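Local coordinates for putative ABC transporter amino acid-binding protein (Sinorhizobium meliloti, PDB 2Q88), which binds the compatible solute ectoine and probably hands it to an ABC transporter for uptake in osmoprotection, at residues I45-L49 / A217-L222; D99-F103 / V195-Y201. All blocks are in the same frame, centred on the assembly; numbering follows the deposited sequence.

Contact 1: I45-L49 / A217-L222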
loop_
_atom_site.group_PDB
_atom_site.type_symbol
_atom_site.label_atom_id
_atom_site.label_comp_id
_atom_site.label_asym_id
_atom_site.label_seq_id
_atom_site.Cartn_x
_atom_site.Cartn_y
_atom_site.Cartn_z
ATOM N N ILE A 45 0.500 -17.856 -0.022
ATOM C CA ILE A 45 1.812 -18.273 -0.539
ATOM C C ILE A 45 2.671 -18.911 0.566
ATOM O O ILE A 45 3.228 -20.004 0.393
ATOM C CB ILE A 45 2.529 -17.097 -1.223
ATOM C CG1 ILE A 45 1.823 -16.777 -2.553
ATOM C CG2 ILE A 45 4.014 -17.439 -1.469
ATOM C CD1 ILE A 45 2.215 -15.476 -3.215
ATOM N N PHE A 46 2.768 -18.235 1.709
ATOM C CA PHE A 46 3.564 -18.777 2.808
ATOM C C PHE A 46 3.091 -20.162 3.206
ATOM O O PHE A 46 3.910 -21.043 3.463
ATOM C CB PHE A 46 3.599 -17.824 4.007
ATOM C CG PHE A 46 4.651 -16.754 3.891
ATOM C CD1 PHE A 46 6.003 -17.094 3.795
ATOM C CD2 PHE A 46 4.296 -15.406 3.902
ATOM C CE1 PHE A 46 6.995 -16.093 3.683
ATOM C CE2 PHE A 46 5.264 -14.405 3.787
ATOM C CZ PHE A 46 6.617 -14.746 3.680
ATOM N N LYS A 47 1.777 -20.360 3.241
ATOM C CA LYS A 47 1.217 -21.683 3.524
ATOM C C LYS A 47 1.731 -22.709 2.517
ATOM O O LYS A 47 2.146 -23.813 2.895
ATOM C CB LYS A 47 -0.313 -21.657 3.507
ATOM C CG LYS A 47 -0.914 -22.997 3.918
ATOM C CD LYS A 47 -2.430 -23.051 3.827
ATOM C CE LYS A 47 -2.900 -24.503 3.959
ATOM N NZ LYS A 47 -4.380 -24.608 4.122
ATOM N N ARG A 48 1.717 -22.329 1.238
ATOM C CA ARG A 48 2.166 -23.210 0.157
ATOM C C ARG A 48 3.644 -23.517 0.269
ATOM O O ARG A 48 4.071 -24.601 -0.110
ATOM C CB ARG A 48 1.860 -22.583 -1.203
ATOM C CG ARG A 48 0.396 -22.704 -1.574
ATOM C CD ARG A 48 -0.046 -21.797 -2.710
ATOM N NE ARG A 48 -1.503 -21.771 -2.776
ATOM C CZ ARG A 48 -2.239 -22.485 -3.620
ATOM N NH1 ARG A 48 -1.665 -23.282 -4.512
ATOM N NH2 ARG A 48 -3.556 -22.386 -3.581
ATOM N N LEU A 49 4.406 -22.569 0.819
ATOM C CA LEU A 49 5.827 -22.753 1.085
ATOM C C LEU A 49 6.089 -23.534 2.376
ATOM O O LEU A 49 7.242 -23.788 2.711
ATOM C CB LEU A 49 6.558 -21.399 1.138
ATOM C CG LEU A 49 6.568 -20.572 -0.147
ATOM C CD1 LEU A 49 7.211 -19.185 0.070
ATOM C CD2 LEU A 49 7.298 -21.363 -1.214
ATOM N N ALA A 217 11.327 -17.995 -4.063
ATOM C CA ALA A 217 10.334 -18.997 -3.673
ATOM C C ALA A 217 8.905 -18.441 -3.620
ATOM O O ALA A 217 7.951 -19.070 -4.097
ATOM C CB ALA A 217 10.717 -19.602 -2.330
ATOM N N PHE A 218 8.765 -17.261 -3.031
ATOM C CA PHE A 218 7.499 -16.544 -3.003
ATOM C C PHE A 218 7.016 -16.302 -4.442
ATOM O O PHE A 218 5.859 -16.544 -4.772
ATOM C CB PHE A 218 7.706 -15.221 -2.254
ATOM C CG PHE A 218 6.447 -14.435 -2.018
ATOM C CD1 PHE A 218 6.020 -13.469 -2.943
ATOM C CD2 PHE A 218 5.698 -14.626 -0.859
ATOM C CE1 PHE A 218 4.851 -12.723 -2.714
ATOM C CE2 PHE A 218 4.520 -13.883 -0.628
ATOM C CZ PHE A 218 4.110 -12.929 -1.556
ATOM N N ASP A 219 7.927 -15.854 -5.302
ATOM C CA ASP A 219 7.604 -15.554 -6.692
ATOM C C ASP A 219 7.179 -16.776 -7.497
ATOM O O ASP A 219 6.304 -16.670 -8.339
ATOM C CB ASP A 219 8.781 -14.860 -7.375
ATOM C CG ASP A 219 8.710 -13.348 -7.257
ATOM O OD1 ASP A 219 7.643 -12.841 -6.870
ATOM O OD2 ASP A 219 9.659 -12.590 -7.553
ATOM N N VAL A 220 7.785 -17.933 -7.228
ATOM C CA VAL A 220 7.408 -19.166 -7.922
ATOM C C VAL A 220 5.927 -19.479 -7.643
ATOM O O VAL A 220 5.165 -19.791 -8.559
ATOM C CB VAL A 220 8.355 -20.349 -7.554
ATOM C CG1 VAL A 220 7.763 -21.687 -7.958
ATOM C CG2 VAL A 220 9.722 -20.172 -8.228
ATOM N N GLU A 221 5.519 -19.346 -6.388
ATOM C CA GLU A 221 4.124 -19.603 -5.993
ATOM C C GLU A 221 3.153 -18.545 -6.517
ATOM O O GLU A 221 2.012 -18.865 -6.876
ATOM C CB GLU A 221 3.988 -19.697 -4.468
ATOM C CG GLU A 221 4.696 -20.886 -3.807
ATOM C CD GLU A 221 4.503 -22.205 -4.535
ATOM O OE1 GLU A 221 3.343 -22.631 -4.743
ATOM O OE2 GLU A 221 5.524 -22.836 -4.895
ATOM N N LEU A 222 3.582 -17.290 -6.509
ATOM C CA LEU A 222 2.764 -16.184 -7.034
ATOM C C LEU A 222 2.440 -16.389 -8.510
ATOM O O LEU A 222 1.311 -16.151 -8.939
ATOM C CB LEU A 222 3.458 -14.835 -6.813
ATOM C CG LEU A 222 2.819 -13.534 -7.352
ATOM C CD1 LEU A 222 1.429 -13.319 -6.733
ATOM C CD2 LEU A 222 3.708 -12.318 -7.050
#
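I45 and L49 pack against A217, F218, E221 and L222 where the end of helix 37-48, with L49 just beyond it, meets helix 212-228. The pairing joins two helices of one lobe of a family 3 periplasmic binding protein fold. No hydrogen bond crosses it, and the contact is mainly apolar. I45 meets the F218 ring with both its branches. CG2 stands anti to the backbone N and lies close to the ring atom CD2 of F218, at 3.3 Å. CG1 stands anti to the carbonyl carbon (chi1 -71°) and carries CD1 over a ring face. This is a CH-pi contact, with I45 CD1 3.8 Å from the F218 ring centroid. The same CD1 also touches CB of L222. The F46 ring lies obliquely to the F218 ring, and F207 meets F218 edge-to-face.

L49 adds a second apolar patch. Its CD1 lies beside the backbone N of F218. Its CD2 is 4.0 Å from A217 CB and also touches E221 CG.

The charged ends play a looser part. E221 uses CB and CG as apolar surface against I45 and L49, and its OE2 forms a salt bridge with K224. R48 is paired with E44. The guanidinium and carboxylate planes of R48 and E221 are nearly coplanar, but R48 NH1 and E221 OE1 stay 5.1 Å apart. Instead, E221 OE1 rests against R48 CB at 3.8 Å.

Contact 2: D99-F103 / V195-Y201; sequences DAEAF and VEGAPVY
D99 and Y201 form an antiparallel hydrogen-bonded pair at one end of this contact. Y201 N donates to D99 O at 3.0 Å in a nearly straight bond. D99 N gives the return bond to Y201 O at 2.8 Å. At the other end V195 N donates to E101 O, also at 2.8 Å, with the donor tilted from the carbonyl plane. V195 to A198 form a type II beta turn, with G197 at a positive phi. Around A198 and P199 the chain swings wider, and a water links the two segments. It accepts from E101 N and donates to P199 O.

V195 packs on F103. It sets CG2 over a face of the F103 ring in a CH-pi contact, 3.6 Å from the centroid. With V195 CG1 anti to its backbone N (chi1 179°), that methyl also reaches the ring, 3.6 Å from F103 CZ. Replacing F103 by alanine would probably leave both V195 methyls without their aromatic surface and take the edge-to-face partner from Y116. The bend at chi2 (-81°) turns the E101 carboxylate toward Y201; OE2 approaches the ring obliquely, 3.4 Å from CE2, with the two planes 79° apart.

Outside partners hold these groups. T134, a residue of the ectoine pocket, hydrogen-bonds E101 OE2. E101 OE1 lies near E135 OE2, and this closeness might raise the pKa of one carboxylate. The Y201 ring meets that of F81, another pocket residue. Strand 98-106 pairs along this run with strand 169-173, while helix 116-121 packs on F103 and V195, helix 134-141 on Y201, and both on E101.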
loop_
_atom_site.group_PDB
_atom_site.type_symbol
_atom_site.label_atom_id
_atom_site.label_comp_id
_atom_site.label_asym_id
_atom_site.label_seq_id
_atom_site.Cartn_x
_atom_site.Cartn_y
_atom_site.Cartn_z
ATOM N N ASP A 99 -3.230 0.133 -8.067
ATOM C CA ASP A 99 -4.257 1.153 -7.842
ATOM C C ASP A 99 -3.803 2.550 -8.230
ATOM O O ASP A 99 -2.605 2.854 -8.247
ATOM C CB ASP A 99 -4.728 1.166 -6.380
ATOM C CG ASP A 99 -6.204 1.563 -6.244
ATOM O OD1 ASP A 99 -6.919 1.639 -7.267
ATOM O OD2 ASP A 99 -6.749 1.815 -5.159
ATOM N N ALA A 100 -4.789 3.388 -8.532
ATOM C CA ALA A 100 -4.581 4.805 -8.775
ATOM C C ALA A 100 -4.731 5.552 -7.443
ATOM O O ALA A 100 -5.131 4.962 -6.440
ATOM C CB ALA A 100 -5.602 5.289 -9.776
ATOM N N GLU A 101 -4.424 6.851 -7.445
ATOM C CA GLU A 101 -4.527 7.681 -6.249
ATOM C C GLU A 101 -5.824 8.479 -6.288
ATOM O O GLU A 101 -6.313 8.829 -7.369
ATOM C CB GLU A 101 -3.332 8.648 -6.134
ATOM C CG GLU A 101 -1.952 7.996 -6.174
ATOM C CD GLU A 101 -1.546 7.420 -4.825
ATOM O OE1 GLU A 101 -2.448 7.047 -4.041
ATOM O OE2 GLU A 101 -0.334 7.363 -4.534
ATOM N N ALA A 102 -6.373 8.760 -5.111
ATOM C CA ALA A 102 -7.615 9.520 -4.993
ATOM C C ALA A 102 -7.504 10.648 -3.961
ATOM O O ALA A 102 -6.564 10.679 -3.173
ATOM C CB ALA A 102 -8.785 8.595 -4.658
ATOM N N PHE A 103 -8.465 11.576 -4.001
ATOM C CA PHE A 103 -8.641 12.615 -2.985
ATOM C C PHE A 103 -10.000 12.463 -2.327
ATOM O O PHE A 103 -10.998 12.210 -3.017
ATOM C CB PHE A 103 -8.678 14.004 -3.619
ATOM C CG PHE A 103 -7.359 14.517 -4.117
ATOM C CD1 PHE A 103 -6.155 13.979 -3.699
ATOM C CD2 PHE A 103 -7.341 15.621 -4.969
ATOM C CE1 PHE A 103 -4.926 14.516 -4.172
ATOM C CE2 PHE A 103 -6.147 16.151 -5.427
ATOM C CZ PHE A 103 -4.939 15.591 -5.033
ATOM N N VAL A 195 -6.731 11.000 -9.081
ATOM C CA VAL A 195 -6.084 12.302 -9.092
ATOM C C VAL A 195 -5.473 12.529 -10.471
ATOM O O VAL A 195 -4.803 11.653 -11.014
ATOM C CB VAL A 195 -4.968 12.415 -8.041
ATOM C CG1 VAL A 195 -4.308 13.799 -8.124
ATOM C CG2 VAL A 195 -5.510 12.171 -6.652
ATOM N N GLU A 196 -5.726 13.702 -11.044
ATOM C CA GLU A 196 -5.205 14.018 -12.356
ATOM C C GLU A 196 -3.696 14.218 -12.308
ATOM O O GLU A 196 -3.195 14.929 -11.446
ATOM C CB GLU A 196 -5.911 15.258 -12.910
ATOM C CG GLU A 196 -7.360 15.002 -13.304
ATOM C CD GLU A 196 -7.508 14.030 -14.474
ATOM O OE1 GLU A 196 -6.547 13.837 -15.263
ATOM O OE2 GLU A 196 -8.604 13.442 -14.619
ATOM N N GLY A 197 -2.982 13.569 -13.225
ATOM C CA GLY A 197 -1.532 13.696 -13.334
ATOM C C GLY A 197 -0.741 12.729 -12.459
ATOM O O GLY A 197 0.481 12.649 -12.567
ATOM N N ALA A 198 -1.432 12.008 -11.584
ATOM C CA ALA A 198 -0.782 11.080 -10.661
ATOM C C ALA A 198 -0.536 9.740 -11.360
ATOM O O ALA A 198 -1.340 9.336 -12.204
ATOM C CB ALA A 198 -1.643 10.888 -9.422
ATOM N N PRO A 199 0.564 9.057 -11.024
ATOM C CA PRO A 199 0.847 7.731 -11.589
ATOM C C PRO A 199 -0.108 6.675 -11.048
ATOM O O PRO A 199 -0.704 6.857 -9.990
ATOM C CB PRO A 199 2.268 7.424 -11.086
ATOM C CG PRO A 199 2.812 8.718 -10.603
ATOM C CD PRO A 199 1.627 9.491 -10.100
ATOM N N VAL A 200 -0.274 5.590 -11.793
ATOM C CA VAL A 200 -0.897 4.395 -11.243
ATOM C C VAL A 200 0.272 3.568 -10.737
ATOM O O VAL A 200 1.337 3.533 -11.371
ATOM C CB VAL A 200 -1.737 3.646 -12.288
ATOM C CG1 VAL A 200 -2.338 2.359 -11.701
ATOM C CG2 VAL A 200 -2.855 4.549 -12.799
ATOM N N TYR A 201 0.089 2.953 -9.573
ATOM C CA TYR A 201 1.131 2.194 -8.907
ATOM C C TYR A 201 0.688 0.743 -8.773
ATOM O O TYR A 201 -0.509 0.461 -8.800
ATOM C CB TYR A 201 1.353 2.737 -7.493
ATOM C CG TYR A 201 2.043 4.074 -7.392
ATOM C CD1 TYR A 201 3.405 4.201 -7.674
ATOM C CD2 TYR A 201 1.346 5.207 -6.989
ATOM C CE1 TYR A 201 4.045 5.427 -7.577
ATOM C CE2 TYR A 201 1.981 6.447 -6.885
ATOM C CZ TYR A 201 3.331 6.541 -7.181
ATOM O OH TYR A 201 3.970 7.754 -7.096
HETATM O O HOH W 1 -3.460 7.744 -9.872
#

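In the fold
The two contacts lie on opposite sides of the chain's centre, with their own centres about 30 Å apart and nearest atoms about 14 Å apart. They share no helix or strand. Contact 1 joins helices 37-48 and 212-228. Contact 2 joins strand 98-106 of the mixed sheet to the loop that leads into strand 201-202. Along the chain contact 2 is nested inside contact 1: 45-49, 99-103, 195-201, then 217-222. The chain thus leaves one lobe, builds the other and returns, as in periplasmic binding proteins of this type. Contact 2 lies in the second shell of the ectoine site; the E101 side chain is about 6 Å from the ligand. Contact 1 is packing within the other lobe.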